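Local coordinates for protein mannan endo-1,4-beta-mannosidase (Mytilus edulis, PDB 2C0H) that hydrolyses internal beta-1,4-mannosidic linkages in the backbones of mannans, galactomannans and glucomannans, acting on mannotetraose and longer oligosaccharides but not on mannobiose or mannotriose, at residues Y14-F20 with G347-L353; N25-V29 with T46-T50; L51-Q55 with A99-I105; M93-H98 with A148-A154. The protein carries 3 engineered substitutions. One frame throughout, in Å; residues are numbered along the deposited sequence.

Interaction 1 of 4, residues Y14-F20 with G347-L353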
loop_
_atom_site.group_PDB
_atom_site.type_symbol
_atom_site.label_atom_id
_atom_site.label_comp_id
_atom_site.label_asym_id
_atom_site.label_seq_id
_atom_site.Cartn_x
_atom_site.Cartn_y
_atom_site.Cartn_z
ATOM N N TYR A 14 -15.839 9.494 -1.475
ATOM C CA TYR A 14 -15.466 10.565 -0.531
ATOM C C TYR A 14 -16.674 11.475 -0.250
ATOM O O TYR A 14 -17.279 11.999 -1.168
ATOM C CB TYR A 14 -14.246 11.392 -1.004
ATOM C CG TYR A 14 -13.605 12.211 0.112
ATOM C CD1 TYR A 14 -12.513 11.719 0.822
ATOM C CD2 TYR A 14 -14.106 13.461 0.471
ATOM C CE1 TYR A 14 -11.931 12.441 1.851
ATOM C CE2 TYR A 14 -13.526 14.195 1.521
ATOM C CZ TYR A 14 -12.436 13.667 2.197
ATOM O OH TYR A 14 -11.843 14.363 3.237
ATOM N N ASN A 15 -17.038 11.638 1.028
ATOM C CA ASN A 15 -18.277 12.335 1.404
ATOM C C ASN A 15 -19.486 11.821 0.593
ATOM O O ASN A 15 -20.379 12.593 0.219
ATOM C CB ASN A 15 -18.121 13.858 1.274
ATOM C CG ASN A 15 -19.222 14.633 2.020
ATOM O OD1 ASN A 15 -19.664 14.224 3.101
ATOM N ND2 ASN A 15 -19.655 15.755 1.449
ATOM N N GLY A 16 -19.482 10.516 0.318
ATOM C CA GLY A 16 -20.580 9.840 -0.373
ATOM C C GLY A 16 -20.612 9.966 -1.885
ATOM O O GLY A 16 -21.566 9.543 -2.526
ATOM N N HIS A 17 -19.556 10.528 -2.471
ATOM C CA HIS A 17 -19.474 10.655 -3.926
ATOM C C HIS A 17 -18.367 9.771 -4.475
ATOM O O HIS A 17 -17.331 9.680 -3.849
ATOM C CB HIS A 17 -19.199 12.105 -4.289
ATOM C CG HIS A 17 -20.245 13.048 -3.787
ATOM N ND1 HIS A 17 -21.513 13.088 -4.318
ATOM C CD2 HIS A 17 -20.223 13.962 -2.791
ATOM C CE1 HIS A 17 -22.229 13.992 -3.674
ATOM N NE2 HIS A 17 -21.468 14.542 -2.746
ATOM N N HIS A 18 -18.592 9.149 -5.639
ATOM C CA HIS A 18 -17.605 8.266 -6.304
ATOM C C HIS A 18 -16.335 9.058 -6.641
ATOM O O HIS A 18 -16.413 10.137 -7.236
ATOM C CB HIS A 18 -18.239 7.647 -7.566
ATOM C CG HIS A 18 -17.397 6.629 -8.265
ATOM N ND1 HIS A 18 -17.594 6.295 -9.591
ATOM C CD2 HIS A 18 -16.381 5.848 -7.830
ATOM C CE1 HIS A 18 -16.726 5.364 -9.940
ATOM N NE2 HIS A 18 -15.979 5.072 -8.892
ATOM N N ILE A 19 -15.186 8.543 -6.205
ATOM C CA ILE A 19 -13.865 9.159 -6.487
ATOM C C ILE A 19 -12.884 8.132 -7.070
ATOM O O ILE A 19 -13.108 6.927 -7.034
ATOM C CB ILE A 19 -13.259 9.864 -5.238
ATOM C CG1 ILE A 19 -12.922 8.852 -4.123
ATOM C CG2 ILE A 19 -14.191 10.999 -4.765
ATOM C CD1 ILE A 19 -11.524 8.255 -4.252
ATOM N N PHE A 20 -11.786 8.645 -7.612
ATOM C CA PHE A 20 -10.686 7.842 -8.103
ATOM C C PHE A 20 -9.411 8.422 -7.517
ATOM O O PHE A 20 -9.236 9.653 -7.565
ATOM C CB PHE A 20 -10.629 7.964 -9.632
ATOM C CG PHE A 20 -9.537 7.152 -10.280
ATOM C CD1 PHE A 20 -9.723 5.812 -10.639
ATOM C CD2 PHE A 20 -8.322 7.756 -10.579
ATOM C CE1 PHE A 20 -8.712 5.075 -11.270
ATOM C CE2 PHE A 20 -7.299 7.019 -11.203
ATOM C CZ PHE A 20 -7.489 5.692 -11.542
ATOM N N GLY A 347 -15.845 8.771 -11.689
ATOM C CA GLY A 347 -15.541 9.277 -10.355
ATOM C C GLY A 347 -14.747 10.562 -10.379
ATOM O O GLY A 347 -13.987 10.813 -11.311
ATOM N N GLN A 348 -14.936 11.378 -9.351
ATOM C CA GLN A 348 -14.248 12.659 -9.231
ATOM C C GLN A 348 -12.783 12.442 -8.904
ATOM O O GLN A 348 -12.451 11.647 -8.057
ATOM C CB GLN A 348 -14.868 13.514 -8.121
ATOM C CG GLN A 348 -16.279 14.007 -8.401
ATOM C CD GLN A 348 -16.834 14.851 -7.259
ATOM O OE1 GLN A 348 -18.027 14.762 -6.922
ATOM N NE2 GLN A 348 -15.973 15.676 -6.655
ATOM N N VAL A 349 -11.908 13.181 -9.564
ATOM C CA VAL A 349 -10.493 13.159 -9.255
ATOM C C VAL A 349 -10.106 14.390 -8.423
ATOM O O VAL A 349 -9.296 14.309 -7.507
ATOM C CB VAL A 349 -9.686 13.122 -10.561
ATOM C CG1 VAL A 349 -8.195 13.124 -10.272
ATOM C CG2 VAL A 349 -10.069 11.908 -11.382
ATOM N N GLN A 350 -10.682 15.543 -8.758
ATOM C CA GLN A 350 -10.482 16.757 -7.980
ATOM C C GLN A 350 -11.655 16.930 -7.039
ATOM O O GLN A 350 -12.768 17.245 -7.455
ATOM C CB GLN A 350 -10.328 17.971 -8.901
ATOM C CG GLN A 350 -8.888 18.389 -9.134
ATOM C CD GLN A 350 -7.949 17.221 -9.330
ATOM O OE1 GLN A 350 -7.972 16.559 -10.364
ATOM N NE2 GLN A 350 -7.117 16.956 -8.327
ATOM N N PHE A 351 -11.411 16.670 -5.765
ATOM C CA PHE A 351 -12.415 16.872 -4.738
ATOM C C PHE A 351 -11.773 17.523 -3.513
ATOM O O PHE A 351 -10.583 17.336 -3.251
ATOM C CB PHE A 351 -13.097 15.547 -4.390
ATOM C CG PHE A 351 -12.146 14.438 -4.007
ATOM C CD1 PHE A 351 -11.833 14.202 -2.676
ATOM C CD2 PHE A 351 -11.574 13.620 -4.976
ATOM C CE1 PHE A 351 -10.958 13.184 -2.320
ATOM C CE2 PHE A 351 -10.697 12.607 -4.625
ATOM C CZ PHE A 351 -10.384 12.390 -3.293
ATOM N N GLY A 352 -12.558 18.307 -2.785
ATOM C CA GLY A 352 -12.082 18.993 -1.592
ATOM C C GLY A 352 -12.142 18.068 -0.394
ATOM O O GLY A 352 -13.028 17.219 -0.309
ATOM N N LEU A 353 -11.194 18.219 0.525
ATOM C CA LEU A 353 -11.161 17.380 1.716
ATOM C C LEU A 353 -12.105 17.918 2.782
ATOM O O LEU A 353 -12.654 17.144 3.580
ATOM C CB LEU A 353 -9.743 17.295 2.272
ATOM C CG LEU A 353 -8.706 16.748 1.292
ATOM C CD1 LEU A 353 -7.379 16.588 2.007
ATOM C CD2 LEU A 353 -9.151 15.433 0.682
ATOM O OXT LEU A 353 -12.339 19.130 2.867
HETATM O O HOH W 1 -18.586 11.623 -8.161
#
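Y14 reaches F351 and the C-terminal residue L353 with almost every atom of its side chain. CB sits 4.0 Å from F351 CE1. Y14 CG lies 3.7 Å from the same CE1, which stands over one face of the tyrosine ring; the two rings meet obliquely, their planes 37° apart. CD1 and CD2 also face F351, through its CE1 and CD1 respectively. Farther along, CE2 passes the carbonyl oxygen of G352, and Y14 CZ is 4.0 Å from L353 CD2. At the tip, OH donates a 2.9 Å hydrogen bond to L353 O, approaching in the carbonyl plane on a lone pair. The torsion that sets CG anti to the backbone N (chi1 -163°) sends the ring out along the C-terminal tail.

F351 is also met by I19, whose CG2 rests over a ring face, 4.0 Å from the centroid. Q348 N gives a 2.9 Å bond to H18 O, and F20 N returns one of 3.1 Å to Q348 O. G347 puts its CA over the H18 ring. A type I' turn, Y14 to H17, makes this a beta hairpin at the N-terminal end of the TIM barrel, its second strand bridged once to the C-terminal tail.

Interaction 2 of 4, residues N25-V29 with T46-T50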
loop_
_atom_site.group_PDB
_atom_site.type_symbol
_atom_site.label_atom_id
_atom_site.label_comp_id
_atom_site.label_asym_id
_atom_site.label_seq_id
_atom_site.Cartn_x
_atom_site.Cartn_y
_atom_site.Cartn_z
ATOM N N ASN A 25 3.767 7.409 -5.768
ATOM C CA ASN A 25 4.602 7.002 -4.651
ATOM C C ASN A 25 5.680 8.044 -4.442
ATOM O O ASN A 25 6.314 8.456 -5.399
ATOM C CB ASN A 25 5.289 5.663 -4.971
ATOM C CG ASN A 25 4.360 4.491 -4.936
ATOM O OD1 ASN A 25 4.278 3.807 -3.915
ATOM N ND2 ASN A 25 3.694 4.205 -6.059
ATOM N N GLN A 26 5.924 8.435 -3.193
ATOM C CA GLN A 26 7.072 9.314 -2.905
ATOM C C GLN A 26 8.359 8.549 -3.273
ATOM O O GLN A 26 9.171 9.073 -4.038
ATOM C CB GLN A 26 7.046 9.847 -1.462
ATOM C CG GLN A 26 8.059 10.975 -1.158
ATOM C CD GLN A 26 7.630 12.370 -1.637
ATOM O OE1 GLN A 26 6.483 12.781 -1.483
ATOM N NE2 GLN A 26 8.571 13.115 -2.198
ATOM N N ALA A 27 8.615 7.327 -2.808
ATOM C CA ALA A 27 8.004 6.665 -1.652
ATOM C C ALA A 27 8.776 7.051 -0.376
ATOM O O ALA A 27 8.378 6.676 0.731
ATOM C CB ALA A 27 8.051 5.169 -1.849
ATOM N N TRP A 28 9.888 7.777 -0.523
ATOM C CA TRP A 28 10.702 8.270 0.588
ATOM C C TRP A 28 11.484 9.519 0.167
ATOM O O TRP A 28 11.548 9.853 -1.019
ATOM C CB TRP A 28 11.697 7.180 1.043
ATOM C CG TRP A 28 12.576 6.661 -0.060
ATOM C CD1 TRP A 28 13.705 7.262 -0.541
ATOM C CD2 TRP A 28 12.410 5.460 -0.825
ATOM N NE1 TRP A 28 14.230 6.531 -1.565
ATOM C CE2 TRP A 28 13.465 5.415 -1.766
ATOM C CE3 TRP A 28 11.477 4.412 -0.815
ATOM C CZ2 TRP A 28 13.610 4.368 -2.667
ATOM C CZ3 TRP A 28 11.613 3.388 -1.713
ATOM C CH2 TRP A 28 12.675 3.362 -2.624
ATOM N N VAL A 29 12.087 10.190 1.134
ATOM C CA VAL A 29 13.105 11.220 0.863
ATOM C C VAL A 29 14.431 10.668 1.383
ATOM O O VAL A 29 15.348 10.385 0.599
ATOM C CB VAL A 29 12.729 12.587 1.466
ATOM C CG1 VAL A 29 13.878 13.601 1.271
ATOM C CG2 VAL A 29 11.418 13.096 0.836
ATOM N N THR A 46 11.377 18.903 0.385
ATOM C CA THR A 46 11.113 17.943 -0.703
ATOM C C THR A 46 9.680 17.423 -0.627
ATOM O O THR A 46 8.982 17.333 -1.629
ATOM C CB THR A 46 12.095 16.745 -0.670
ATOM O OG1 THR A 46 13.449 17.237 -0.753
ATOM C CG2 THR A 46 11.832 15.781 -1.795
ATOM N N PHE A 47 9.247 17.058 0.572
ATOM C CA PHE A 47 7.879 16.617 0.732
ATOM C C PHE A 47 6.901 17.723 0.251
ATOM O O PHE A 47 5.931 17.440 -0.465
ATOM C CB PHE A 47 7.597 16.248 2.202
ATOM C CG PHE A 47 8.037 14.853 2.611
ATOM C CD1 PHE A 47 7.444 13.708 2.072
ATOM C CD2 PHE A 47 9.032 14.682 3.576
ATOM C CE1 PHE A 47 7.834 12.441 2.491
ATOM C CE2 PHE A 47 9.431 13.415 3.976
ATOM C CZ PHE A 47 8.834 12.307 3.450
ATOM N N GLU A 48 7.172 18.974 0.619
ATOM C CA GLU A 48 6.277 20.101 0.298
ATOM C C GLU A 48 6.305 20.445 -1.188
ATOM O O GLU A 48 5.264 20.747 -1.778
ATOM C CB GLU A 48 6.617 21.349 1.138
ATOM C CG GLU A 48 5.979 22.655 0.668
ATOM C CD GLU A 48 4.454 22.663 0.721
ATOM O OE1 GLU A 48 3.862 21.957 1.574
ATOM O OE2 GLU A 48 3.845 23.394 -0.099
ATOM N N SER A 49 7.481 20.390 -1.803
ATOM C CA SER A 49 7.547 20.686 -3.234
ATOM C C SER A 49 6.818 19.605 -4.040
ATOM O O SER A 49 6.207 19.902 -5.066
ATOM C CB SER A 49 8.988 20.869 -3.710
ATOM O OG SER A 49 9.736 19.691 -3.613
ATOM N N THR A 50 6.885 18.351 -3.580
ATOM C CA THR A 50 6.181 17.247 -4.246
ATOM C C THR A 50 4.669 17.478 -4.177
ATOM O O THR A 50 3.966 17.279 -5.171
ATOM C CB THR A 50 6.554 15.868 -3.632
ATOM O OG1 THR A 50 7.947 15.600 -3.843
ATOM C CG2 THR A 50 5.754 14.753 -4.246
HETATM O O HOH W 2 4.878 14.625 -0.590
#
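V29 lays its CG2 methyl over the centre of the F47 ring, joining the loop that leaves strand 17-25 to helix 40-56, the first beta-to-alpha connection of the TIM barrel. This CH-pi contact is nearly vertical: CG2 is 3.7 Å from the ring centroid and 12° off the normal. The same methyl also packs against T46 CG2, at 3.8 Å. V29 CG2 thus bridges neighbouring side chains one step apart on the helix.

The polar contacts belong to Q26. Its chain sets out with CG anti to the backbone N and then bends at CG (chi2 79°), which brings the amide past the F47 ring to T50. There NE2 donates to T50 OG1 over 3.0 Å, with an N-H...O angle of 158° and the hydroxyl oxygen close to the amide plane.

Around this contact, Y96 and F35 bring their rings to F47. The Q26 side chain lies about 7 Å from that of W65, a probable substrate-binding residue, and the peptide following Q26 is cis. The amide oxygen is tied to the helix through a water, which donates both to Q26 OE1, at 2.6 Å, and to F47 O, at 3.0 Å.

Interaction 3 of 4, residues L51-Q55 with A99-I105. Unlike the reference sequence in segment 51-55: M54 (reference Ile).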
loop_
_atom_site.group_PDB
_atom_site.type_symbol
_atom_site.label_atom_id
_atom_site.label_comp_id
_atom_site.label_asym_id
_atom_site.label_seq_id
_atom_site.Cartn_x
_atom_site.Cartn_y
_atom_site.Cartn_z
ATOM N N LEU A 51 4.179 17.872 -3.007
ATOM C CA LEU A 51 2.758 18.195 -2.839
ATOM C C LEU A 51 2.305 19.339 -3.753
ATOM O O LEU A 51 1.226 19.274 -4.329
ATOM C CB LEU A 51 2.447 18.566 -1.394
ATOM C CG LEU A 51 2.584 17.484 -0.330
ATOM C CD1 LEU A 51 2.444 18.138 1.039
ATOM C CD2 LEU A 51 1.552 16.375 -0.523
ATOM N N SER A 52 3.128 20.380 -3.857
ATOM C CA SER A 52 2.814 21.538 -4.698
ATOM C C SER A 52 2.704 21.126 -6.162
ATOM O O SER A 52 1.726 21.492 -6.841
ATOM C CB SER A 52 3.882 22.626 -4.547
ATOM O OG SER A 52 3.578 23.742 -5.375
ATOM N N ASP A 53 3.710 20.388 -6.639
ATOM C CA ASP A 53 3.743 19.850 -8.014
ATOM C C ASP A 53 2.480 19.047 -8.306
ATOM O O ASP A 53 1.839 19.213 -9.345
ATOM C CB ASP A 53 4.950 18.923 -8.227
ATOM C CG ASP A 53 6.285 19.653 -8.324
ATOM O OD1 ASP A 53 6.313 20.902 -8.310
ATOM O OD2 ASP A 53 7.327 18.944 -8.412
ATOM N N MET A 54 2.130 18.156 -7.388
ATOM C CA MET A 54 0.995 17.276 -7.598
ATOM C C MET A 54 -0.324 18.015 -7.628
ATOM O O MET A 54 -1.129 17.766 -8.518
ATOM C CB MET A 54 0.975 16.159 -6.566
ATOM C CG MET A 54 2.060 15.149 -6.827
ATOM S SD MET A 54 2.048 13.836 -5.620
ATOM C CE MET A 54 0.321 13.335 -5.734
ATOM N N GLN A 55 -0.543 18.936 -6.695
ATOM C CA GLN A 55 -1.776 19.721 -6.685
ATOM C C GLN A 55 -1.963 20.458 -7.999
ATOM O O GLN A 55 -3.053 20.447 -8.570
ATOM C CB GLN A 55 -1.833 20.724 -5.527
ATOM C CG GLN A 55 -3.149 21.520 -5.533
ATOM C CD GLN A 55 -3.349 22.415 -4.336
ATOM O OE1 GLN A 55 -2.412 23.001 -3.806
ATOM N NE2 GLN A 55 -4.605 22.558 -3.925
ATOM N N ALA A 99 0.450 19.827 6.013
ATOM C CA ALA A 99 0.931 20.302 4.706
ATOM C C ALA A 99 0.126 19.717 3.544
ATOM O O ALA A 99 -0.244 20.431 2.605
ATOM C CB ALA A 99 2.414 19.980 4.548
ATOM N N ALA A 100 -0.164 18.421 3.605
ATOM C CA ALA A 100 -0.947 17.745 2.572
ATOM C C ALA A 100 -2.364 18.338 2.501
ATOM O O ALA A 100 -2.888 18.591 1.415
ATOM C CB ALA A 100 -1.005 16.237 2.836
ATOM N N GLN A 101 -2.961 18.607 3.657
ATOM C CA GLN A 101 -4.309 19.169 3.728
ATOM C C GLN A 101 -4.380 20.518 3.015
ATOM O O GLN A 101 -5.348 20.788 2.323
ATOM C CB GLN A 101 -4.747 19.327 5.187
ATOM C CG GLN A 101 -6.191 19.707 5.341
ATOM C CD GLN A 101 -6.631 19.805 6.784
ATOM O OE1 GLN A 101 -6.015 19.222 7.680
ATOM N NE2 GLN A 101 -7.718 20.525 7.017
ATOM N N ARG A 102 -3.339 21.330 3.177
ATOM C CA ARG A 102 -3.278 22.659 2.558
ATOM C C ARG A 102 -3.274 22.551 1.029
ATOM O O ARG A 102 -3.653 23.522 0.340
ATOM C CB ARG A 102 -2.050 23.443 3.052
ATOM C CG ARG A 102 -2.163 23.936 4.494
ATOM C CD ARG A 102 -1.075 24.924 4.885
ATOM N NE ARG A 102 0.241 24.317 5.029
ATOM C CZ ARG A 102 0.730 23.786 6.152
ATOM N NH1 ARG A 102 0.019 23.758 7.271
ATOM N NH2 ARG A 102 1.947 23.265 6.145
ATOM N N HIS A 103 -2.863 21.389 0.507
ATOM C CA HIS A 103 -2.828 21.103 -0.945
ATOM C C HIS A 103 -3.913 20.115 -1.438
ATOM O O HIS A 103 -3.850 19.619 -2.573
ATOM C CB HIS A 103 -1.442 20.568 -1.331
ATOM C CG HIS A 103 -0.343 21.573 -1.193
ATOM N ND1 HIS A 103 -0.045 22.486 -2.184
ATOM C CD2 HIS A 103 0.529 21.814 -0.187
ATOM C CE1 HIS A 103 0.970 23.238 -1.795
ATOM N NE2 HIS A 103 1.337 22.850 -0.588
ATOM N N ASN A 104 -4.895 19.812 -0.587
ATOM C CA ASN A 104 -5.951 18.829 -0.866
ATOM C C ASN A 104 -5.463 17.444 -1.335
ATOM O O ASN A 104 -6.000 16.873 -2.284
ATOM C CB ASN A 104 -6.971 19.390 -1.875
ATOM C CG ASN A 104 -7.983 20.310 -1.236
ATOM O OD1 ASN A 104 -8.544 20.014 -0.180
ATOM N ND2 ASN A 104 -8.247 21.430 -1.891
ATOM N N ILE A 105 -4.457 16.905 -0.651
ATOM C CA ILE A 105 -3.888 15.594 -0.998
ATOM C C ILE A 105 -4.039 14.622 0.173
ATOM O O ILE A 105 -3.819 15.017 1.315
ATOM C CB ILE A 105 -2.417 15.765 -1.412
ATOM C CG1 ILE A 105 -2.386 16.436 -2.803
ATOM C CG2 ILE A 105 -1.705 14.448 -1.431
ATOM C CD1 ILE A 105 -1.006 16.824 -3.268
#
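L51 divides its two methyls between the end of one helix and the chain that leaves it. CD1 lies against the backbone of A99 and A100, 3.7 Å from A100 N, while CD2 meets I105 CD1 at 3.8 Å. That I105 methyl is held from several directions: it also touches M54 CB, at 3.9 Å, and comes close to L51 O. With CG1 anti to the carbonyl carbon (chi1 -72°), the ethyl arm of I105 points at the backbone of helix 40-56. M54, which differs from the reference sequence, and I105 both go on to touch V62 of strand 61-68.

Helices 40-56 and 89-102 are neighbours on the outside of the TIM barrel, and the second ends here in a Schellman motif. N104, at positive phi, is its C' residue: I105 N bonds back to A100 O and N104 N to Q101 O. A100 O is gripped twice, since H103 N reaches it from the opposite face. The turn carries I105 inward toward strand 106-113.

Farther out, the H103 ring lies with one face toward L51 CB and the backbone N of S52. Its ND1 donates to Q55 OE1 over 2.9 Å, rather bent at 140°, the donor standing above the amide carbonyl plane; ring and amide planes are 70° apart. NE2 of the same ring is bound by the carboxylate of E48, fixing the imidazole at both nitrogens.

Interaction 4 of 4, residues M93-H98 with A148-A154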
loop_
_atom_site.group_PDB
_atom_site.type_symbol
_atom_site.label_atom_id
_atom_site.label_comp_id
_atom_site.label_asym_id
_atom_site.label_seq_id
_atom_site.Cartn_x
_atom_site.Cartn_y
_atom_site.Cartn_z
ATOM N N MET A 93 4.499 13.167 11.683
ATOM C CA MET A 93 3.461 12.683 10.771
ATOM C C MET A 93 2.320 13.718 10.659
ATOM O O MET A 93 1.799 13.955 9.573
ATOM C CB MET A 93 2.939 11.299 11.218
ATOM C CG MET A 93 3.971 10.160 11.074
ATOM S SD MET A 93 3.477 8.579 11.820
ATOM C CE MET A 93 2.423 7.944 10.511
ATOM N N ARG A 94 1.941 14.338 11.776
ATOM C CA ARG A 94 0.878 15.340 11.794
ATOM C C ARG A 94 1.275 16.589 11.015
ATOM O O ARG A 94 0.441 17.157 10.332
ATOM C CB ARG A 94 0.475 15.704 13.228
ATOM C CG ARG A 94 -0.947 16.180 13.338
ATOM C CD ARG A 94 -1.281 16.663 14.726
ATOM N NE ARG A 94 -1.315 15.600 15.736
ATOM C CZ ARG A 94 -2.318 14.739 15.897
ATOM N NH1 ARG A 94 -3.374 14.749 15.087
ATOM N NH2 ARG A 94 -2.266 13.841 16.874
ATOM N N ALA A 95 2.541 17.004 11.099
ATOM C CA ALA A 95 2.989 18.201 10.361
ATOM C C ALA A 95 2.872 17.950 8.867
ATOM O O ALA A 95 2.458 18.838 8.122
ATOM C CB ALA A 95 4.400 18.577 10.722
ATOM N N TYR A 96 3.268 16.756 8.435
ATOM C CA TYR A 96 3.157 16.361 7.024
ATOM C C TYR A 96 1.705 16.319 6.595
ATOM O O TYR A 96 1.345 16.814 5.535
ATOM C CB TYR A 96 3.849 15.012 6.757
ATOM C CG TYR A 96 3.809 14.537 5.311
ATOM C CD1 TYR A 96 4.144 15.395 4.262
ATOM C CD2 TYR A 96 3.490 13.224 4.992
ATOM C CE1 TYR A 96 4.116 14.950 2.942
ATOM C CE2 TYR A 96 3.466 12.782 3.676
ATOM C CZ TYR A 96 3.782 13.649 2.652
ATOM O OH TYR A 96 3.762 13.188 1.337
ATOM N N LEU A 97 0.859 15.720 7.420
ATOM C CA LEU A 97 -0.572 15.688 7.111
ATOM C C LEU A 97 -1.184 17.100 6.990
ATOM O O LEU A 97 -2.046 17.311 6.138
ATOM C CB LEU A 97 -1.329 14.821 8.138
ATOM C CG LEU A 97 -1.057 13.315 8.033
ATOM C CD1 LEU A 97 -1.550 12.626 9.312
ATOM C CD2 LEU A 97 -1.701 12.675 6.795
ATOM N N HIS A 98 -0.740 18.054 7.816
ATOM C CA HIS A 98 -1.237 19.439 7.732
ATOM C C HIS A 98 -0.787 20.080 6.427
ATOM O O HIS A 98 -1.565 20.786 5.803
ATOM C CB HIS A 98 -0.776 20.299 8.901
ATOM C CG HIS A 98 -1.429 19.971 10.205
ATOM N ND1 HIS A 98 -2.563 19.197 10.312
ATOM C CD2 HIS A 98 -1.100 20.335 11.465
ATOM C CE1 HIS A 98 -2.901 19.092 11.588
ATOM N NE2 HIS A 98 -2.027 19.770 12.307
ATOM N N ALA A 148 -4.046 8.373 17.258
ATOM C CA ALA A 148 -3.658 9.775 17.320
ATOM C C ALA A 148 -3.967 10.532 16.022
ATOM O O ALA A 148 -4.278 11.716 16.058
ATOM C CB ALA A 148 -2.176 9.896 17.643
ATOM N N LEU A 149 -3.839 9.851 14.890
ATOM C CA LEU A 149 -3.959 10.493 13.565
ATOM C C LEU A 149 -5.314 10.351 12.871
ATOM O O LEU A 149 -5.531 10.927 11.797
ATOM C CB LEU A 149 -2.869 9.941 12.650
ATOM C CG LEU A 149 -1.462 10.221 13.155
ATOM C CD1 LEU A 149 -0.437 9.496 12.307
ATOM C CD2 LEU A 149 -1.154 11.710 13.187
ATOM N N LYS A 150 -6.245 9.620 13.470
ATOM C CA LYS A 150 -7.503 9.298 12.793
ATOM C C LYS A 150 -8.411 10.481 12.440
ATOM O O LYS A 150 -9.249 10.353 11.554
ATOM C CB LYS A 150 -8.295 8.275 13.601
ATOM C CG LYS A 150 -8.770 8.757 14.929
ATOM C CD LYS A 150 -9.418 7.624 15.665
ATOM C CE LYS A 150 -9.790 8.043 17.041
ATOM N NZ LYS A 150 -10.434 6.915 17.781
ATOM N N ASN A 151 -8.257 11.619 13.109
ATOM C CA ASN A 151 -9.100 12.785 12.803
ATOM C C ASN A 151 -8.436 13.769 11.840
ATOM O O ASN A 151 -8.979 14.840 11.562
ATOM C CB ASN A 151 -9.542 13.486 14.092
ATOM C CG ASN A 151 -10.405 12.596 14.981
ATOM O OD1 ASN A 151 -11.301 11.895 14.505
ATOM N ND2 ASN A 151 -10.141 12.629 16.291
ATOM N N GLU A 152 -7.266 13.408 11.316
ATOM C CA GLU A 152 -6.599 14.261 10.338
ATOM C C GLU A 152 -7.245 14.080 8.983
ATOM O O GLU A 152 -7.308 12.969 8.472
ATOM C CB GLU A 152 -5.111 13.929 10.257
ATOM C CG GLU A 152 -4.327 14.368 11.483
ATOM C CD GLU A 152 -4.299 15.885 11.642
ATOM O OE1 GLU A 152 -4.482 16.608 10.632
ATOM O OE2 GLU A 152 -4.108 16.374 12.781
ATOM N N LYS A 153 -7.716 15.180 8.402
ATOM C CA LYS A 153 -8.453 15.106 7.145
ATOM C C LYS A 153 -7.607 14.615 5.971
ATOM O O LYS A 153 -8.150 14.041 5.034
ATOM C CB LYS A 153 -9.086 16.450 6.791
ATOM C CG LYS A 153 -10.361 16.765 7.569
ATOM C CD LYS A 153 -10.812 18.223 7.413
ATOM C CE LYS A 153 -10.631 18.741 6.001
ATOM N NZ LYS A 153 -11.365 20.016 5.787
ATOM N N ALA A 154 -6.298 14.819 6.020
ATOM C CA ALA A 154 -5.429 14.339 4.946
ATOM C C ALA A 154 -4.974 12.881 5.079
ATOM O O ALA A 154 -4.269 12.381 4.212
ATOM C CB ALA A 154 -4.232 15.244 4.799
#
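L97 and L149 form the close-packed inner half of this contact. L149 sends CD1 to the CE methyl of M93, at 3.7 Å, and turns CD2 toward L97 CD1, at 4.0 Å. L97 CD1 also lies against CB and CG of E152, and its CD2 packs on the A154 backbone. The CB of A154 sits 3.3 Å from L97 O, so the chain here runs close against the helix.

The outer half is polar; R94, H98 and A148 are partly exposed there, while E152 is buried. The arginine starts with CG anti to the backbone N and bends at chi3 (-68°), which swings its guanidinium across the end of helix 131-149. NH1 makes a salt bridge to E152 OE2, 2.9 Å long, straight at 160°, lying in the guanidinium plane and using the anti lone pair of the carboxylate. NH2 donates to A148 O over 3.0 Å, from well above the carbonyl plane; NH1 adds a weak bond to that oxygen. L149 CD2 covers one face of the R94 guanidinium, over its centre. H98 brings its ring edge to the carboxylate, CE1 lying almost equally close to E152 OE1 (3.1 Å) and OE2 (3.2 Å).

The type I turn L149-E152 thus fastens the end of helix 131-149 to helix 89-102. Beneath them runs strand 106-113, whose I107 touches L97 and bonds to the A154 backbone, while F109 meets M93.

From the N terminus, the hairpin at 14-20 is the first segment used, and its partner is the last, 347-353; interaction 1 therefore closes a loop over nearly the whole chain, with the other three nested inside. Interaction 2 closes a short loop between strand 17-25 and helix 40-56. Interactions 3 and 4 follow and cross, because 93-98 comes between 51-55 and 99-105 and its partner 148-154 comes after both; they tie helix 89-102 to helix 40-56 and to the end of helix 131-149. E48 joins interaction 2 to H103 of interaction 3, and F47 meets Y96 of interaction 4. L353 reaches back to N104 and K153, linking interaction 1 to interactions 3 and 4.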